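PDB 5H5M: alpha-catenin-like protein hmp-1 from Caenorhabditis elegans, which belongs to the adherens-junction cadherin-catenin complex, binds beta-catenin and actin filaments, and is required for cell migration and cell shape changes in body enclosure and elongation. Local coordinates for residues I115-S120 against E245-E250; V249-R254 against A280-G285; A326-A331 against I356-L361; A333-A338 against E349-E354. All coordinates share one frame; numbering follows the deposited sequence.

Four helix-helix contacts run through this M-domain fragment of a vinculin-family protein. From the N terminus, contact 1 opens on helix 92-122 and closes 125 residues later on helix 237-260, spanning a largely helical region. Contact 2 begins where contact 1 ends, sharing V249 and E250, and joins helix 237-260 to helix 276-300. Contacts 3 and 4 follow in series; both pair helix 305-339 with helix 345-374, and contact 4 (333-338 with 349-354) lies within the loop of contact 3, nearer the turn of the hairpin. Contacts 2 and 3 touch through C252, I283 and C359, and the salt bridge of R328 with E354 joins contacts 3 and 4.

Contact 1: residues I115-S120 against E245-E250; sequences IVDHIS and EAHIVE
Between segments 115-120 and 245-250 the nearest CA atoms are those of S120 and H247, 8.0 Å apart, and the two helices meet here through side chains, chiefly the imidazole of H247 reaching D117 and S120. The ring projects from the second helix and is gripped at both nitrogens by the first. On one side NE2 donates to D117 OD2 at 2.7 Å, a bent bond with an N-H...O angle of 130°. The carboxylate and ring planes lie only 14° apart, yet the bond is not a flat one: NE2 lies well out of the carboxylate plane, and OD2 is tilted out of the ring plane. OD2 is met on its anti side. On the other side ND1 and S120 OG form a hydrogen bond of 2.9 Å. With chi1 at 180°, S120 places OG opposite its backbone N, where it meets the imidazole obliquely. Between the two nitrogens, CE1 lies 3.5 Å from D117 O, which sits in the ring plane at its edge. The long helices are those of the vinculin/alpha-catenin fold, and this site, close to the centre of the folded chain, joins parts of the M domain more than a hundred residues apart. All three residues are buried. The other oxygen of D117, OD1, forms a salt bridge with R58, which probably steadies the carboxylate and offsets its charge. Next to the polar cluster V243, a turn earlier on helix 237-260, packs against V116, D117 and S120. S120 OG also receives a weak hydrogen bond from R286, while R55 touches H247 and pairs with E250 OE2.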
loop_
_atom_site.group_PDB
_atom_site.type_symbol
_atom_site.label_atom_id
_atom_site.label_comp_id
_atom_site.label_asym_id
_atom_site.label_seq_id
_atom_site.Cartn_x
_atom_site.Cartn_y
_atom_site.Cartn_z
ATOM N N ILE A 115 -4.643 3.645 -2.475
ATOM C CA ILE A 115 -4.615 3.235 -1.077
ATOM C C ILE A 115 -3.587 2.116 -0.880
ATOM O O ILE A 115 -2.841 2.110 0.101
ATOM C CB ILE A 115 -6.021 2.786 -0.594
ATOM C CG1 ILE A 115 -6.750 3.947 0.094
ATOM C CG2 ILE A 115 -5.929 1.617 0.372
ATOM C CD1 ILE A 115 -6.902 5.196 -0.757
ATOM N N VAL A 116 -3.530 1.186 -1.827
ATOM C CA VAL A 116 -2.565 0.092 -1.752
ATOM C C VAL A 116 -1.134 0.624 -1.863
ATOM O O VAL A 116 -0.219 0.076 -1.246
ATOM C CB VAL A 116 -2.831 -0.968 -2.838
ATOM C CG1 VAL A 116 -1.790 -2.070 -2.785
ATOM C CG2 VAL A 116 -4.219 -1.556 -2.657
ATOM N N ASP A 117 -0.948 1.704 -2.625
ATOM C CA ASP A 117 0.338 2.407 -2.661
ATOM C C ASP A 117 0.822 2.745 -1.256
ATOM O O ASP A 117 1.983 2.522 -0.912
ATOM C CB ASP A 117 0.246 3.703 -3.467
ATOM C CG ASP A 117 0.399 3.488 -4.953
ATOM O OD1 ASP A 117 -0.208 4.266 -5.715
ATOM O OD2 ASP A 117 1.125 2.558 -5.365
ATOM N N HIS A 118 -0.087 3.300 -0.461
ATOM C CA HIS A 118 0.214 3.704 0.902
ATOM C C HIS A 118 0.459 2.495 1.801
ATOM O O HIS A 118 1.398 2.489 2.594
ATOM C CB HIS A 118 -0.923 4.567 1.458
ATOM C CG HIS A 118 -1.032 5.915 0.807
ATOM N ND1 HIS A 118 -1.540 6.087 -0.462
ATOM C CD2 HIS A 118 -0.687 7.145 1.247
ATOM C CE1 HIS A 118 -1.505 7.371 -0.775
ATOM N NE2 HIS A 118 -0.992 8.036 0.243
ATOM N N ILE A 119 -0.383 1.475 1.667
ATOM C CA ILE A 119 -0.246 0.248 2.449
ATOM C C ILE A 119 1.063 -0.465 2.125
ATOM O O ILE A 119 1.738 -0.988 3.018
ATOM C CB ILE A 119 -1.429 -0.710 2.203
ATOM C CG1 ILE A 119 -2.736 -0.066 2.677
ATOM C CG2 ILE A 119 -1.210 -2.042 2.909
ATOM C CD1 ILE A 119 -3.951 -0.948 2.517
ATOM N N SER A 120 1.422 -0.466 0.844
ATOM C CA SER A 120 2.665 -1.082 0.394
ATOM C C SER A 120 3.874 -0.427 1.059
ATOM O O SER A 120 4.756 -1.119 1.565
ATOM C CB SER A 120 2.781 -1.000 -1.133
ATOM O OG SER A 120 3.984 -1.590 -1.599
ATOM N N GLU A 245 4.601 -5.452 -7.114
ATOM C CA GLU A 245 5.486 -5.691 -8.247
ATOM C C GLU A 245 5.980 -4.376 -8.847
ATOM O O GLU A 245 7.158 -4.233 -9.163
ATOM C CB GLU A 245 4.770 -6.526 -9.309
ATOM C CG GLU A 245 5.607 -6.850 -10.526
ATOM C CD GLU A 245 4.825 -7.623 -11.572
ATOM O OE1 GLU A 245 4.011 -8.491 -11.189
ATOM O OE2 GLU A 245 5.022 -7.358 -12.777
ATOM N N ALA A 246 5.074 -3.414 -8.990
ATOM C CA ALA A 246 5.426 -2.114 -9.543
ATOM C C ALA A 246 6.366 -1.352 -8.610
ATOM O O ALA A 246 7.255 -0.635 -9.061
ATOM C CB ALA A 246 4.168 -1.294 -9.816
ATOM N N HIS A 247 6.163 -1.510 -7.306
ATOM C CA HIS A 247 6.974 -0.802 -6.324
ATOM C C HIS A 247 8.385 -1.387 -6.235
ATOM O O HIS A 247 9.348 -0.659 -6.005
ATOM C CB HIS A 247 6.295 -0.826 -4.954
ATOM C CG HIS A 247 5.181 0.167 -4.814
ATOM N ND1 HIS A 247 4.564 0.431 -3.614
ATOM C CD2 HIS A 247 4.583 0.965 -5.734
ATOM C CE1 HIS A 247 3.630 1.353 -3.794
ATOM N NE2 HIS A 247 3.621 1.689 -5.070
ATOM N N ILE A 248 8.499 -2.700 -6.416
ATOM C CA ILE A 248 9.799 -3.364 -6.452
ATOM C C ILE A 248 10.636 -2.828 -7.616
ATOM O O ILE A 248 11.849 -2.647 -7.492
ATOM C CB ILE A 248 9.642 -4.899 -6.566
ATOM C CG1 ILE A 248 9.144 -5.480 -5.241
ATOM C CG2 ILE A 248 10.955 -5.555 -6.941
ATOM C CD1 ILE A 248 8.804 -6.951 -5.306
ATOM N N VAL A 249 9.975 -2.554 -8.737
ATOM C CA VAL A 249 10.629 -1.936 -9.887
ATOM C C VAL A 249 11.099 -0.519 -9.550
ATOM O O VAL A 249 12.234 -0.148 -9.856
ATOM C CB VAL A 249 9.692 -1.894 -11.111
ATOM C CG1 VAL A 249 10.269 -1.003 -12.214
ATOM C CG2 VAL A 249 9.431 -3.303 -11.626
ATOM N N GLU A 250 10.226 0.262 -8.916
ATOM C CA GLU A 250 10.575 1.607 -8.451
ATOM C C GLU A 250 11.789 1.599 -7.526
ATOM O O GLU A 250 12.695 2.423 -7.669
ATOM C CB GLU A 250 9.402 2.253 -7.714
ATOM C CG GLU A 250 8.222 2.646 -8.574
ATOM C CD GLU A 250 7.153 3.370 -7.772
ATOM O OE1 GLU A 250 6.043 3.585 -8.305
ATOM O OE2 GLU A 250 7.427 3.724 -6.604
#

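Contact 2: residues V249-R254 against A280-G285; sequences VEDCER and AGSIRG
The side chains of D251 and I283 lie alongside one another, pointing opposite ways, where two antiparallel helices of the vinculin-family bundle, 237-260 and 276-300, run side by side. The axes of the two segments approach to 9.1 Å with 165° between their directions, and the CA atoms of this pair are 6.5 Å apart. D251 presents its aliphatic part to the isoleucine: CB rests 3.5 Å from I283 CG1, while the carboxylate passes on over S282, whose CB lies 3.4 Å from OD2. S282 does not answer with its hydroxyl. Its chi1 of -65° turns OG beside its own backbone N, and the group bonds to C278 O one turn earlier on the same helix. The acid is instead satisfied by two arginines. R254, one turn on in the same helix, brings NH2 to OD1 in a salt bridge of 2.5 Å, with OD1 close to the guanidinium plane; R286 pairs with OD2 through its NE. The carboxylate, buried between the helices, is thus held at both oxygens, which probably keeps it charged. On the side of the interface toward helix 345-374, C252 and I283 both reach C359, and I283 also touches V362. The end of the isoleucine, CD1, stops 4.2 Å from C252 N, against the backbone of the facing helix.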
loop_
_atom_site.group_PDB
_atom_site.type_symbol
_atom_site.label_atom_id
_atom_site.label_comp_id
_atom_site.label_asym_id
_atom_site.label_seq_id
_atom_site.Cartn_x
_atom_site.Cartn_y
_atom_site.Cartn_z
ATOM N N VAL A 249 9.975 -2.554 -8.737
ATOM C CA VAL A 249 10.629 -1.936 -9.887
ATOM C C VAL A 249 11.099 -0.519 -9.550
ATOM O O VAL A 249 12.234 -0.148 -9.856
ATOM C CB VAL A 249 9.692 -1.894 -11.111
ATOM C CG1 VAL A 249 10.269 -1.003 -12.214
ATOM C CG2 VAL A 249 9.431 -3.303 -11.626
ATOM N N GLU A 250 10.226 0.262 -8.916
ATOM C CA GLU A 250 10.575 1.607 -8.451
ATOM C C GLU A 250 11.789 1.599 -7.526
ATOM O O GLU A 250 12.695 2.423 -7.669
ATOM C CB GLU A 250 9.402 2.253 -7.714
ATOM C CG GLU A 250 8.222 2.646 -8.574
ATOM C CD GLU A 250 7.153 3.370 -7.772
ATOM O OE1 GLU A 250 6.043 3.585 -8.305
ATOM O OE2 GLU A 250 7.427 3.724 -6.604
ATOM N N ASP A 251 11.792 0.671 -6.572
ATOM C CA ASP A 251 12.902 0.541 -5.630
ATOM C C ASP A 251 14.217 0.271 -6.350
ATOM O O ASP A 251 15.248 0.849 -6.008
ATOM C CB ASP A 251 12.633 -0.576 -4.622
ATOM C CG ASP A 251 11.456 -0.281 -3.721
ATOM O OD1 ASP A 251 11.101 0.909 -3.564
ATOM O OD2 ASP A 251 10.891 -1.247 -3.162
ATOM N N CYS A 252 14.170 -0.613 -7.341
ATOM C CA CYS A 252 15.341 -0.926 -8.153
ATOM C C CYS A 252 15.847 0.314 -8.880
ATOM O O CYS A 252 17.053 0.560 -8.944
ATOM C CB CYS A 252 15.016 -2.030 -9.162
ATOM S SG CYS A 252 16.395 -2.481 -10.244
ATOM N N GLU A 253 14.920 1.098 -9.421
ATOM C CA GLU A 253 15.286 2.314 -10.135
ATOM C C GLU A 253 15.920 3.330 -9.190
ATOM O O GLU A 253 16.838 4.054 -9.572
ATOM C CB GLU A 253 14.067 2.921 -10.828
ATOM C CG GLU A 253 13.507 2.059 -11.947
ATOM C CD GLU A 253 12.286 2.673 -12.605
ATOM O OE1 GLU A 253 11.723 3.638 -12.040
ATOM O OE2 GLU A 253 11.890 2.192 -13.687
ATOM N N ARG A 254 15.427 3.374 -7.956
ATOM C CA ARG A 254 15.999 4.251 -6.940
ATOM C C ARG A 254 17.423 3.820 -6.596
ATOM O O ARG A 254 18.319 4.654 -6.471
ATOM C CB ARG A 254 15.127 4.266 -5.683
ATOM C CG ARG A 254 14.256 5.508 -5.551
ATOM C CD ARG A 254 13.530 5.558 -4.207
ATOM N NE ARG A 254 12.627 4.423 -4.016
ATOM C CZ ARG A 254 11.363 4.395 -4.433
ATOM N NH1 ARG A 254 10.849 5.438 -5.072
ATOM N NH2 ARG A 254 10.611 3.322 -4.217
ATOM N N ALA A 280 17.386 -1.992 -1.182
ATOM C CA ALA A 280 17.389 -3.416 -0.855
ATOM C C ALA A 280 16.493 -3.689 0.350
ATOM O O ALA A 280 15.795 -4.701 0.398
ATOM C CB ALA A 280 18.805 -3.903 -0.588
ATOM N N GLY A 281 16.511 -2.772 1.313
ATOM C CA GLY A 281 15.658 -2.868 2.483
ATOM C C GLY A 281 14.177 -2.828 2.147
ATOM O O GLY A 281 13.381 -3.541 2.758
ATOM N N SER A 282 13.805 -1.997 1.175
ATOM C CA SER A 282 12.406 -1.885 0.760
ATOM C C SER A 282 11.970 -3.119 -0.017
ATOM O O SER A 282 10.893 -3.666 0.219
ATOM C CB SER A 282 12.183 -0.630 -0.090
ATOM O OG SER A 282 12.401 0.553 0.660
ATOM N N ILE A 283 12.810 -3.544 -0.953
ATOM C CA ILE A 283 12.531 -4.718 -1.767
ATOM C C ILE A 283 12.347 -5.959 -0.898
ATOM O O ILE A 283 11.405 -6.727 -1.087
ATOM C CB ILE A 283 13.650 -4.955 -2.791
ATOM C CG1 ILE A 283 13.649 -3.827 -3.822
ATOM C CG2 ILE A 283 13.482 -6.304 -3.475
ATOM C CD1 ILE A 283 14.693 -3.967 -4.900
ATOM N N ARG A 284 13.238 -6.139 0.071
ATOM C CA ARG A 284 13.147 -7.277 0.978
ATOM C C ARG A 284 11.830 -7.253 1.756
ATOM O O ARG A 284 11.123 -8.261 1.827
ATOM C CB ARG A 284 14.331 -7.293 1.948
ATOM C CG ARG A 284 14.269 -8.428 2.955
ATOM C CD ARG A 284 15.455 -8.422 3.910
ATOM N NE ARG A 284 15.346 -9.501 4.889
ATOM C CZ ARG A 284 15.895 -10.704 4.744
ATOM N NH1 ARG A 284 16.610 -10.987 3.663
ATOM N NH2 ARG A 284 15.736 -11.623 5.688
ATOM N N GLY A 285 11.509 -6.095 2.328
ATOM C CA GLY A 285 10.296 -5.930 3.104
ATOM C C GLY A 285 9.035 -6.199 2.305
ATOM O O GLY A 285 8.144 -6.913 2.764
#

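Contact 3: residues A326-A331 against I356-L361; sequences AERASA and INACTL
In the antiparallel hairpin of helices 305-339 and 345-374, part of the helical bundle of the M domain, R328 reaches across from one helix to the other over A358, N357 and L361. The segment axes run at 157° to each other with a closest approach of 9.6 Å. R328 and A358 form the nearest backbone pair, and the small side chain of A358 probably lets the arginine lie close. A bend at chi3 (68°) lays the guanidinium flat over the second helix, with A358 CA 4.2 Å above its plane and over its centre. The two ends of the group then meet different neighbours: NH2 comes to 3.9 Å from N357 CB, and NH1 to 3.8 Å from L361 CD2, the leucine crossing the arginine at about a right angle. These are van der Waals contacts. The charge of R328 is met instead by E354, which takes both NE (through OE2) and NH2 (through OE1), a side-on pair of bonds that holds the rotation of the guanidinium. Deeper in the bundle F325 packs on A358 and C359. Within the second helix, I356 O accepts from both T360 N and T360 OG1, which approach from opposite faces of its carbonyl plane, the hydroxyl at 2.6 Å.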
loop_
_atom_site.group_PDB
_atom_site.type_symbol
_atom_site.label_atom_id
_atom_site.label_comp_id
_atom_site.label_asym_id
_atom_site.label_seq_id
_atom_site.Cartn_x
_atom_site.Cartn_y
_atom_site.Cartn_z
ATOM N N ALA A 326 19.552 -10.402 -0.819
ATOM C CA ALA A 326 20.108 -9.644 0.295
ATOM C C ALA A 326 21.621 -9.798 0.367
ATOM O O ALA A 326 22.336 -8.858 0.707
ATOM C CB ALA A 326 19.470 -10.081 1.604
ATOM N N GLU A 327 22.103 -10.991 0.041
ATOM C CA GLU A 327 23.528 -11.283 0.094
ATOM C C GLU A 327 24.295 -10.484 -0.956
ATOM O O GLU A 327 25.302 -9.844 -0.649
ATOM C CB GLU A 327 23.763 -12.782 -0.097
ATOM C CG GLU A 327 25.213 -13.208 0.046
ATOM C CD GLU A 327 25.396 -14.712 -0.083
ATOM O OE1 GLU A 327 26.001 -15.158 -1.082
ATOM O OE2 GLU A 327 24.933 -15.446 0.818
ATOM N N ARG A 328 23.804 -10.511 -2.191
ATOM C CA ARG A 328 24.452 -9.805 -3.291
ATOM C C ARG A 328 24.327 -8.291 -3.151
ATOM O O ARG A 328 25.269 -7.554 -3.448
ATOM C CB ARG A 328 23.866 -10.258 -4.627
ATOM C CG ARG A 328 24.119 -11.723 -4.943
ATOM C CD ARG A 328 23.311 -12.179 -6.145
ATOM N NE ARG A 328 23.765 -11.564 -7.389
ATOM C CZ ARG A 328 23.228 -11.812 -8.579
ATOM N NH1 ARG A 328 22.213 -12.661 -8.688
ATOM N NH2 ARG A 328 23.704 -11.213 -9.663
ATOM N N ALA A 329 23.162 -7.834 -2.699
ATOM C CA ALA A 329 22.923 -6.410 -2.496
ATOM C C ALA A 329 23.806 -5.856 -1.380
ATOM O O ALA A 329 24.282 -4.722 -1.455
ATOM C CB ALA A 329 21.458 -6.158 -2.186
ATOM N N SER A 330 24.020 -6.664 -0.346
ATOM C CA SER A 330 24.862 -6.261 0.774
ATOM C C SER A 330 26.328 -6.193 0.367
ATOM O O SER A 330 27.050 -5.284 0.777
ATOM C CB SER A 330 24.691 -7.224 1.952
ATOM O OG SER A 330 25.554 -6.875 3.017
ATOM N N ALA A 331 26.762 -7.163 -0.434
ATOM C CA ALA A 331 28.133 -7.187 -0.931
ATOM C C ALA A 331 28.390 -5.989 -1.841
ATOM O O ALA A 331 29.489 -5.433 -1.860
ATOM C CB ALA A 331 28.413 -8.489 -1.666
ATOM N N ILE A 356 20.568 -4.829 -10.933
ATOM C CA ILE A 356 19.404 -5.178 -11.743
ATOM C C ILE A 356 19.184 -6.687 -11.772
ATOM O O ILE A 356 18.061 -7.162 -11.591
ATOM C CB ILE A 356 19.544 -4.654 -13.190
ATOM C CG1 ILE A 356 19.342 -3.139 -13.231
ATOM C CG2 ILE A 356 18.541 -5.332 -14.117
ATOM C CD1 ILE A 356 19.510 -2.540 -14.618
ATOM N N ASN A 357 20.258 -7.436 -11.997
ATOM C CA ASN A 357 20.176 -8.893 -12.008
ATOM C C ASN A 357 19.786 -9.449 -10.645
ATOM O O ASN A 357 19.087 -10.455 -10.559
ATOM C CB ASN A 357 21.503 -9.509 -12.460
ATOM C CG ASN A 357 21.816 -9.210 -13.913
ATOM O OD1 ASN A 357 20.916 -8.979 -14.719
ATOM N ND2 ASN A 357 23.100 -9.216 -14.254
ATOM N N ALA A 358 20.236 -8.788 -9.582
ATOM C CA ALA A 358 19.882 -9.202 -8.229
ATOM C C ALA A 358 18.407 -8.929 -7.941
ATOM O O ALA A 358 17.715 -9.772 -7.378
ATOM C CB ALA A 358 20.761 -8.501 -7.210
ATOM N N CYS A 359 17.934 -7.746 -8.328
ATOM C CA CYS A 359 16.532 -7.382 -8.144
ATOM C C CYS A 359 15.621 -8.307 -8.942
ATOM O O CYS A 359 14.494 -8.589 -8.534
ATOM C CB CYS A 359 16.289 -5.929 -8.559
ATOM S SG CYS A 359 17.028 -4.695 -7.483
ATOM N N THR A 360 16.121 -8.773 -10.081
ATOM C CA THR A 360 15.365 -9.654 -10.965
ATOM C C THR A 360 15.079 -11.001 -10.288
ATOM O O THR A 360 14.065 -11.639 -10.566
ATOM C CB THR A 360 16.117 -9.850 -12.298
ATOM O OG1 THR A 360 16.280 -8.575 -12.929
ATOM C CG2 THR A 360 15.350 -10.750 -13.242
ATOM N N LEU A 361 15.969 -11.413 -9.387
ATOM C CA LEU A 361 15.720 -12.560 -8.514
ATOM C C LEU A 361 14.373 -12.434 -7.806
ATOM O O LEU A 361 13.520 -13.317 -7.897
ATOM C CB LEU A 361 16.830 -12.691 -7.466
ATOM C CG LEU A 361 17.986 -13.679 -7.622
ATOM C CD1 LEU A 361 18.491 -13.736 -9.048
ATOM C CD2 LEU A 361 19.108 -13.289 -6.669
#

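Contact 4: residues A333-A338 against E349-E354; sequences ANRQEA and EEEMNE
R335 NH2 is gripped twice, by E351 OE2 at 3.0 Å and by a water molecule at the same distance. NE of the same guanidinium donates to the other oxygen, E351 OE1, also at 3.0 Å, making a side-on, two-pronged salt bridge with one nitrogen for each carboxylate oxygen. Both oxygens are met on their syn sides, and the guanidinium and carboxylate planes are only 12° apart. The fit is nevertheless stepped rather than coplanar, since each oxygen stands nearly 30° out of the guanidinium plane and the N-H...O angles stay near 140°. Bends in both chains bring the groups together: R335 turns at chi3, and E351 folds at chi2 toward the arginine. The contact ties the C-terminal part of helix 305-339 to the N-terminal part of helix 345-374, close to the turn of this antiparallel hairpin in the M domain. W343 from the connecting turn touches E351, and I259 of helix 237-260 packs on it as well. One turn further on, E354 brings CG to 4.1 Å from R335 NH2, while the water passes a hydrogen bond on to its OE2 at 3.1 Å. That same oxygen pairs directly with R328. R335 thus pairs with E351 and R328 with E354, the water links R335 to E354, and these alternating charges probably favour the ionised form of all four side chains.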
loop_
_atom_site.group_PDB
_atom_site.type_symbol
_atom_site.label_atom_id
_atom_site.label_comp_id
_atom_site.label_asym_id
_atom_site.label_seq_id
_atom_site.Cartn_x
_atom_site.Cartn_y
_atom_site.Cartn_z
ATOM N N ALA A 333 26.721 -3.123 -1.535
ATOM C CA ALA A 333 26.729 -2.001 -0.606
ATOM C C ALA A 333 28.100 -1.835 0.052
ATOM O O ALA A 333 28.593 -0.717 0.205
ATOM C CB ALA A 333 25.651 -2.184 0.451
ATOM N N ASN A 334 28.713 -2.952 0.432
ATOM C CA ASN A 334 30.030 -2.919 1.058
ATOM C C ASN A 334 31.114 -2.466 0.086
ATOM O O ASN A 334 32.063 -1.792 0.482
ATOM C CB ASN A 334 30.390 -4.289 1.638
ATOM C CG ASN A 334 29.525 -4.661 2.828
ATOM O OD1 ASN A 334 29.049 -3.793 3.560
ATOM N ND2 ASN A 334 29.323 -5.959 3.031
ATOM N N ARG A 335 30.975 -2.837 -1.182
ATOM C CA ARG A 335 31.946 -2.424 -2.191
ATOM C C ARG A 335 31.857 -0.923 -2.456
ATOM O O ARG A 335 32.851 -0.289 -2.800
ATOM C CB ARG A 335 31.752 -3.204 -3.496
ATOM C CG ARG A 335 32.173 -4.668 -3.425
ATOM C CD ARG A 335 32.126 -5.340 -4.794
ATOM N NE ARG A 335 30.801 -5.281 -5.409
ATOM C CZ ARG A 335 29.974 -6.318 -5.505
ATOM N NH1 ARG A 335 30.330 -7.497 -5.015
ATOM N NH2 ARG A 335 28.787 -6.178 -6.084
ATOM N N GLN A 336 30.668 -0.357 -2.278
ATOM C CA GLN A 336 30.437 1.050 -2.587
ATOM C C GLN A 336 30.913 1.985 -1.476
ATOM O O GLN A 336 31.286 3.128 -1.737
ATOM C CB GLN A 336 28.953 1.295 -2.868
ATOM C CG GLN A 336 28.663 2.668 -3.450
ATOM C CD GLN A 336 27.187 2.902 -3.705
ATOM O OE1 GLN A 336 26.330 2.222 -3.139
ATOM N NE2 GLN A 336 26.884 3.869 -4.563
ATOM N N GLU A 337 30.889 1.513 -0.235
ATOM C CA GLU A 337 31.379 2.334 0.864
ATOM C C GLU A 337 32.891 2.152 0.987
ATOM O O GLU A 337 33.602 3.046 1.447
ATOM C CB GLU A 337 30.647 1.990 2.169
ATOM C CG GLU A 337 31.495 2.021 3.427
ATOM C CD GLU A 337 30.655 2.035 4.694
ATOM O OE1 GLU A 337 29.618 1.338 4.729
ATOM O OE2 GLU A 337 31.031 2.741 5.655
ATOM N N ALA A 338 33.380 1.001 0.534
ATOM C CA ALA A 338 34.814 0.737 0.514
ATOM C C ALA A 338 35.526 1.572 -0.551
ATOM O O ALA A 338 36.340 2.438 -0.223
ATOM C CB ALA A 338 35.080 -0.745 0.287
ATOM N N GLU A 349 28.485 1.041 -14.275
ATOM C CA GLU A 349 27.689 0.238 -15.192
ATOM C C GLU A 349 27.652 -1.222 -14.745
ATOM O O GLU A 349 26.590 -1.847 -14.729
ATOM C CB GLU A 349 28.233 0.344 -16.618
ATOM C CG GLU A 349 27.319 -0.270 -17.665
ATOM C CD GLU A 349 27.921 -0.265 -19.058
ATOM O OE1 GLU A 349 29.083 0.165 -19.210
ATOM O OE2 GLU A 349 27.228 -0.693 -20.003
ATOM N N GLU A 350 28.812 -1.757 -14.373
ATOM C CA GLU A 350 28.904 -3.136 -13.903
ATOM C C GLU A 350 28.054 -3.368 -12.654
ATOM O O GLU A 350 27.369 -4.385 -12.536
ATOM C CB GLU A 350 30.360 -3.511 -13.612
ATOM C CG GLU A 350 31.261 -3.581 -14.843
ATOM C CD GLU A 350 32.700 -3.919 -14.490
ATOM O OE1 GLU A 350 33.010 -4.021 -13.284
ATOM O OE2 GLU A 350 33.522 -4.085 -15.416
ATOM N N GLU A 351 28.098 -2.420 -11.725
ATOM C CA GLU A 351 27.368 -2.561 -10.471
ATOM C C GLU A 351 25.876 -2.305 -10.661
ATOM O O GLU A 351 25.045 -2.892 -9.964
ATOM C CB GLU A 351 27.941 -1.619 -9.409
ATOM C CG GLU A 351 29.413 -1.864 -9.074
ATOM C CD GLU A 351 29.655 -3.127 -8.252
ATOM O OE1 GLU A 351 30.722 -3.216 -7.610
ATOM O OE2 GLU A 351 28.793 -4.032 -8.242
ATOM N N MET A 352 25.542 -1.432 -11.606
ATOM C CA MET A 352 24.149 -1.185 -11.956
ATOM C C MET A 352 23.515 -2.461 -12.504
ATOM O O MET A 352 22.404 -2.832 -12.124
ATOM C CB MET A 352 24.038 -0.051 -12.980
ATOM C CG MET A 352 22.664 0.078 -13.621
ATOM S SD MET A 352 22.576 1.416 -14.830
ATOM C CE MET A 352 23.719 0.827 -16.075
ATOM N N ASN A 353 24.236 -3.133 -13.393
ATOM C CA ASN A 353 23.772 -4.389 -13.957
ATOM C C ASN A 353 23.684 -5.492 -12.901
ATOM O O ASN A 353 22.743 -6.284 -12.903
ATOM C CB ASN A 353 24.687 -4.823 -15.104
ATOM C CG ASN A 353 24.428 -4.045 -16.384
ATOM O OD1 ASN A 353 23.290 -3.680 -16.683
ATOM N ND2 ASN A 353 25.484 -3.788 -17.146
ATOM N N GLU A 354 24.659 -5.538 -11.998
ATOM C CA GLU A 354 24.643 -6.518 -10.914
ATOM C C GLU A 354 23.448 -6.310 -9.991
ATOM O O GLU A 354 22.857 -7.271 -9.501
ATOM C CB GLU A 354 25.945 -6.459 -10.109
ATOM C CG GLU A 354 25.941 -7.284 -8.819
ATOM C CD GLU A 354 25.694 -8.773 -9.039
ATOM O OE1 GLU A 354 25.845 -9.259 -10.181
ATOM O OE2 GLU A 354 25.354 -9.463 -8.055
HETATM O O HOH W 1 26.680 -8.277 -5.522
#